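Local coordinates for protein aminotransferase, class I (Staphylococcus aureus, PDB 2O1B) that probably catalyses pyridoxal-phosphate-dependent transfer of amino groups between amino acids and 2-oxo acids, as class I aspartate-type aminotransferases do, at residues 64-67 against 68-72; 73-76 against 77-80. All blocks are in the same frame, centred on the assembly; numbering follows the deposited sequence.

Contact 1: 64-67 against 68-72; sequences GIID and HFQKA
Ile-66 holds its CG2 trans to the backbone N, while Gln-70 turns CG back beside its own backbone N (chi1 -70°) and then extends, which brings its CD up to CG2 of Ile-66 one turn back. CG2 of Ile-66 lies 4.0 Å from CD of Gln-70, and the two side chains run at a slant to each other. CG of Gln-70 also rests 3.3 Å from Ile-66 O, the same oxygen that takes the nearly straight bond from Gln-70 N (3.0 Å, 174° at the hydrogen), which arrives close to the direction of the carbonyl bond. Three further backbone bonds repeat the pattern: His-68 N to Gly-64 O at 3.2 Å, Phe-69 N to Ile-65 O at 3.0 Å, and Lys-71 N to Asp-67 O at 3.1 Å. The aliphatic start of Lys-71 lies beside this last oxygen, its CG 3.4 Å from Asp-67 O. The carboxylate of Asp-67 looks backward along the helix, where OD2 bonds the amide of Gln-63. In Phe-69 the ring carbon CG stands trans to the backbone N (chi1 -154°), which carries the ring away from the preceding turn towards Phe-260 and the alanines Ala-289 and Ala-293. Leu-73 of the second subunit packs on Phe-69 and Gln-70. The i to i+4 bonds mark an alpha-helix, here with one flank on helix 288-300 and another on the second subunit.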
loop_
_atom_site.group_PDB
_atom_site.type_symbol
_atom_site.label_atom_id
_atom_site.label_comp_id
_atom_site.label_asym_id
_atom_site.label_seq_id
_atom_site.Cartn_x
_atom_site.Cartn_y
_atom_site.Cartn_z
ATOM N N GLY A 64 5.020 -13.126 -22.217
ATOM C CA GLY A 64 3.571 -13.297 -22.201
ATOM C C GLY A 64 2.850 -12.479 -21.141
ATOM O O GLY A 64 1.766 -11.962 -21.403
ATOM N N ILE A 65 3.448 -12.357 -19.952
ATOM C CA ILE A 65 2.876 -11.547 -18.875
ATOM C C ILE A 65 2.947 -10.070 -19.241
ATOM O O ILE A 65 1.959 -9.329 -19.101
ATOM C CB ILE A 65 3.581 -11.818 -17.516
ATOM C CG1 ILE A 65 3.345 -13.277 -17.102
ATOM C CG2 ILE A 65 3.089 -10.857 -16.435
ATOM C CD1 ILE A 65 4.300 -13.818 -16.028
ATOM N N ILE A 66 4.119 -9.660 -19.728
ATOM C CA ILE A 66 4.327 -8.318 -20.271
ATOM C C ILE A 66 3.316 -7.957 -21.364
ATOM O O ILE A 66 2.690 -6.899 -21.282
ATOM C CB ILE A 66 5.785 -8.110 -20.772
ATOM C CG1 ILE A 66 6.796 -8.335 -19.636
ATOM C CG2 ILE A 66 5.973 -6.702 -21.342
ATOM C CD1 ILE A 66 6.548 -7.451 -18.395
ATOM N N ASP A 67 3.155 -8.817 -22.374
ATOM C CA ASP A 67 2.193 -8.547 -23.473
ATOM C C ASP A 67 0.766 -8.333 -22.977
ATOM O O ASP A 67 0.061 -7.446 -23.454
ATOM C CB ASP A 67 2.155 -9.678 -24.506
ATOM C CG ASP A 67 3.495 -9.946 -25.137
ATOM O OD1 ASP A 67 3.701 -11.096 -25.612
ATOM O OD2 ASP A 67 4.334 -9.016 -25.169
ATOM N N HIS A 68 0.340 -9.161 -22.029
ATOM C CA HIS A 68 -0.997 -9.034 -21.464
ATOM C C HIS A 68 -1.193 -7.812 -20.573
ATOM O O HIS A 68 -2.283 -7.240 -20.546
ATOM C CB HIS A 68 -1.432 -10.328 -20.775
ATOM C CG HIS A 68 -2.081 -11.285 -21.724
ATOM N ND1 HIS A 68 -3.440 -11.509 -21.742
ATOM C CD2 HIS A 68 -1.567 -12.004 -22.754
ATOM C CE1 HIS A 68 -3.729 -12.359 -22.712
ATOM N NE2 HIS A 68 -2.611 -12.669 -23.348
ATOM N N PHE A 69 -0.146 -7.400 -19.863
ATOM C CA PHE A 69 -0.178 -6.126 -19.133
ATOM C C PHE A 69 -0.336 -4.955 -20.128
ATOM O O PHE A 69 -1.215 -4.115 -19.968
ATOM C CB PHE A 69 1.090 -5.978 -18.289
ATOM C CG PHE A 69 0.943 -5.078 -17.072
ATOM C CD1 PHE A 69 1.611 -5.392 -15.896
ATOM C CD2 PHE A 69 0.162 -3.928 -17.104
ATOM C CE1 PHE A 69 1.504 -4.583 -14.781
ATOM C CE2 PHE A 69 0.051 -3.097 -15.990
ATOM C CZ PHE A 69 0.721 -3.432 -14.826
ATOM N N GLN A 70 0.491 -4.922 -21.169
ATOM C CA GLN A 70 0.413 -3.898 -22.198
ATOM C C GLN A 70 -1.009 -3.751 -22.746
ATOM O O GLN A 70 -1.506 -2.636 -22.901
ATOM C CB GLN A 70 1.420 -4.181 -23.331
ATOM C CG GLN A 70 2.866 -3.962 -22.866
ATOM C CD GLN A 70 3.930 -4.315 -23.890
ATOM O OE1 GLN A 70 5.044 -3.787 -23.826
ATOM N NE2 GLN A 70 3.610 -5.215 -24.824
ATOM N N LYS A 71 -1.651 -4.886 -23.007
ATOM C CA LYS A 71 -3.012 -4.908 -23.533
ATOM C C LYS A 71 -4.033 -4.447 -22.510
ATOM O O LYS A 71 -4.951 -3.693 -22.852
ATOM C CB LYS A 71 -3.366 -6.290 -24.083
ATOM C CG LYS A 71 -2.646 -6.584 -25.380
ATOM C CD LYS A 71 -3.193 -7.806 -26.094
ATOM C CE LYS A 71 -2.642 -7.902 -27.513
ATOM N NZ LYS A 71 -3.248 -6.896 -28.453
ATOM N N ALA A 72 -3.858 -4.886 -21.261
ATOM C CA ALA A 72 -4.732 -4.515 -20.141
ATOM C C ALA A 72 -4.785 -3.018 -19.847
ATOM O O ALA A 72 -5.692 -2.557 -19.152
ATOM C CB ALA A 72 -4.330 -5.277 -18.879
#

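Contact 2: 73-76 against 77-80; sequences LTIP and ENQK
A short, weakly bonded helical turn, 76-79, begins where the loop leaving helix 63-72 ends, and the carbonyls of Ile-75 and Pro-76 take up its first amide hydrogens. Asn-78 N reaches Ile-75 O at 2.8 Å, standing 49° out of the carbonyl plane. Gln-79 N divides its hydrogen: it bonds Pro-76 O at 3.3 Å and makes a weak, longer approach of 3.4 Å to Ile-75 O. Bonds of the i to i+3 kind thus prevail over i to i+4, as in a tight 3-10-like turn, and Pro-76, which has no amide hydrogen to offer, sits at its start, where none is needed. Pro-76 O is gripped a second time, since Lys-80 runs extended past it and bends only at its last torsion (chi4 66°) to set NZ 3.2 Å from that oxygen. Backbone N of Gln-79 and NZ of Lys-80 come from opposite faces of the carbonyl plane; the placement of a water modelled near both Pro-76 O and NZ is doubtful. On another flank Ile-75 and Asn-78 run alongside one another in the same direction, with CB of Ile-75 4.0 Å from CG of Asn-78. Gln-79 extends towards the loop, its CG 3.6 Å from Leu-73 O. The backbone of Gln-79 is hydrogen-bonded to the second subunit, whose Asp-58 packs against Lys-80.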
loop_
_atom_site.group_PDB
_atom_site.type_symbol
_atom_site.label_atom_id
_atom_site.label_comp_id
_atom_site.label_asym_id
_atom_site.label_seq_id
_atom_site.Cartn_x
_atom_site.Cartn_y
_atom_site.Cartn_z
ATOM N N LEU A 73 -3.816 -2.254 -20.349
ATOM C CA LEU A 73 -3.771 -0.817 -20.057
ATOM C C LEU A 73 -4.821 -0.059 -20.862
ATOM O O LEU A 73 -5.229 1.041 -20.486
ATOM C CB LEU A 73 -2.359 -0.237 -20.285
ATOM C CG LEU A 73 -1.291 -0.682 -19.263
ATOM C CD1 LEU A 73 0.128 -0.563 -19.833
ATOM C CD2 LEU A 73 -1.384 0.077 -17.937
ATOM N N THR A 74 -5.269 -0.662 -21.961
ATOM C CA THR A 74 -6.216 -0.015 -22.867
ATOM C C THR A 74 -7.673 -0.313 -22.500
ATOM O O THR A 74 -8.590 0.169 -23.172
ATOM C CB THR A 74 -5.973 -0.428 -24.350
ATOM O OG1 THR A 74 -6.161 -1.839 -24.484
ATOM C CG2 THR A 74 -4.577 -0.075 -24.794
ATOM N N ILE A 75 -7.880 -1.079 -21.430
ATOM C CA ILE A 75 -9.210 -1.533 -21.020
ATOM C C ILE A 75 -9.858 -0.503 -20.080
ATOM O O ILE A 75 -9.308 -0.200 -19.025
ATOM C CB ILE A 75 -9.161 -2.925 -20.328
ATOM C CG1 ILE A 75 -8.490 -3.999 -21.208
ATOM C CG2 ILE A 75 -10.552 -3.377 -19.892
ATOM C CD1 ILE A 75 -8.902 -3.995 -22.664
ATOM N N PRO A 76 -11.041 0.029 -20.463
ATOM C CA PRO A 76 -11.674 1.129 -19.731
ATOM C C PRO A 76 -11.795 0.871 -18.229
ATOM O O PRO A 76 -11.432 1.730 -17.431
ATOM C CB PRO A 76 -13.056 1.230 -20.384
ATOM C CG PRO A 76 -12.860 0.710 -21.744
ATOM C CD PRO A 76 -11.845 -0.380 -21.627
ATOM N N GLU A 77 -12.267 -0.312 -17.847
ATOM C CA GLU A 77 -12.404 -0.657 -16.422
ATOM C C GLU A 77 -11.081 -0.684 -15.662
ATOM O O GLU A 77 -11.058 -0.429 -14.446
ATOM C CB GLU A 77 -13.195 -1.959 -16.221
ATOM C CG GLU A 77 -14.699 -1.708 -15.915
ATOM C CD GLU A 77 -15.647 -2.859 -16.293
ATOM O OE1 GLU A 77 -15.293 -4.050 -16.137
ATOM O OE2 GLU A 77 -16.778 -2.555 -16.718
ATOM N N ASN A 78 -9.985 -0.963 -16.371
ATOM C CA ASN A 78 -8.665 -1.023 -15.751
ATOM C C ASN A 78 -8.067 0.333 -15.385
ATOM O O ASN A 78 -7.241 0.426 -14.474
ATOM C CB ASN A 78 -7.691 -1.809 -16.625
ATOM C CG ASN A 78 -7.940 -3.306 -16.574
ATOM O OD1 ASN A 78 -7.476 -4.052 -17.441
ATOM N ND2 ASN A 78 -8.662 -3.753 -15.562
ATOM N N GLN A 79 -8.497 1.380 -16.076
ATOM C CA GLN A 79 -7.954 2.722 -15.861
ATOM C C GLN A 79 -8.576 3.433 -14.659
ATOM O O GLN A 79 -8.026 4.428 -14.161
ATOM C CB GLN A 79 -8.106 3.551 -17.138
ATOM C CG GLN A 79 -7.469 2.878 -18.355
ATOM C CD GLN A 79 -7.519 3.709 -19.622
ATOM O OE1 GLN A 79 -6.819 3.410 -20.589
ATOM N NE2 GLN A 79 -8.345 4.750 -19.633
ATOM N N LYS A 80 -9.691 2.880 -14.184
ATOM C CA LYS A 80 -10.566 3.488 -13.181
ATOM C C LYS A 80 -10.606 2.684 -11.887
ATOM O O LYS A 80 -10.315 1.487 -11.901
ATOM C CB LYS A 80 -12.000 3.543 -13.729
ATOM C CG LYS A 80 -12.176 4.250 -15.061
ATOM C CD LYS A 80 -13.647 4.262 -15.458
ATOM C CE LYS A 80 -13.894 5.035 -16.742
ATOM N NZ LYS A 80 -13.255 4.370 -17.910
HETATM O O HOH W 1 -10.891 4.760 -18.374
#

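Overall arrangement
Contacts 1 and 2 follow each other along the chain: helix 63-72 leads through a short loop into the turn 76-79, and their centres lie about 13 Å apart. Thr-74 OG1 of the loop bonds Lys-71 O near the end of the first helix, and the side chain of Asn-78 comes up to Ala-72. Both contacts face the second subunit, and they do so reciprocally: Leu-73 of one copy packs on Gln-70 of the other, and Gln-79 of the second subunit packs on Ile-66. The side chain of Phe-69 in contact 1 is about 14 Å from a bound pyridoxal phosphate, and that of Lys-80 in contact 2 is about 10 Å from a bound pyridoxal phosphate.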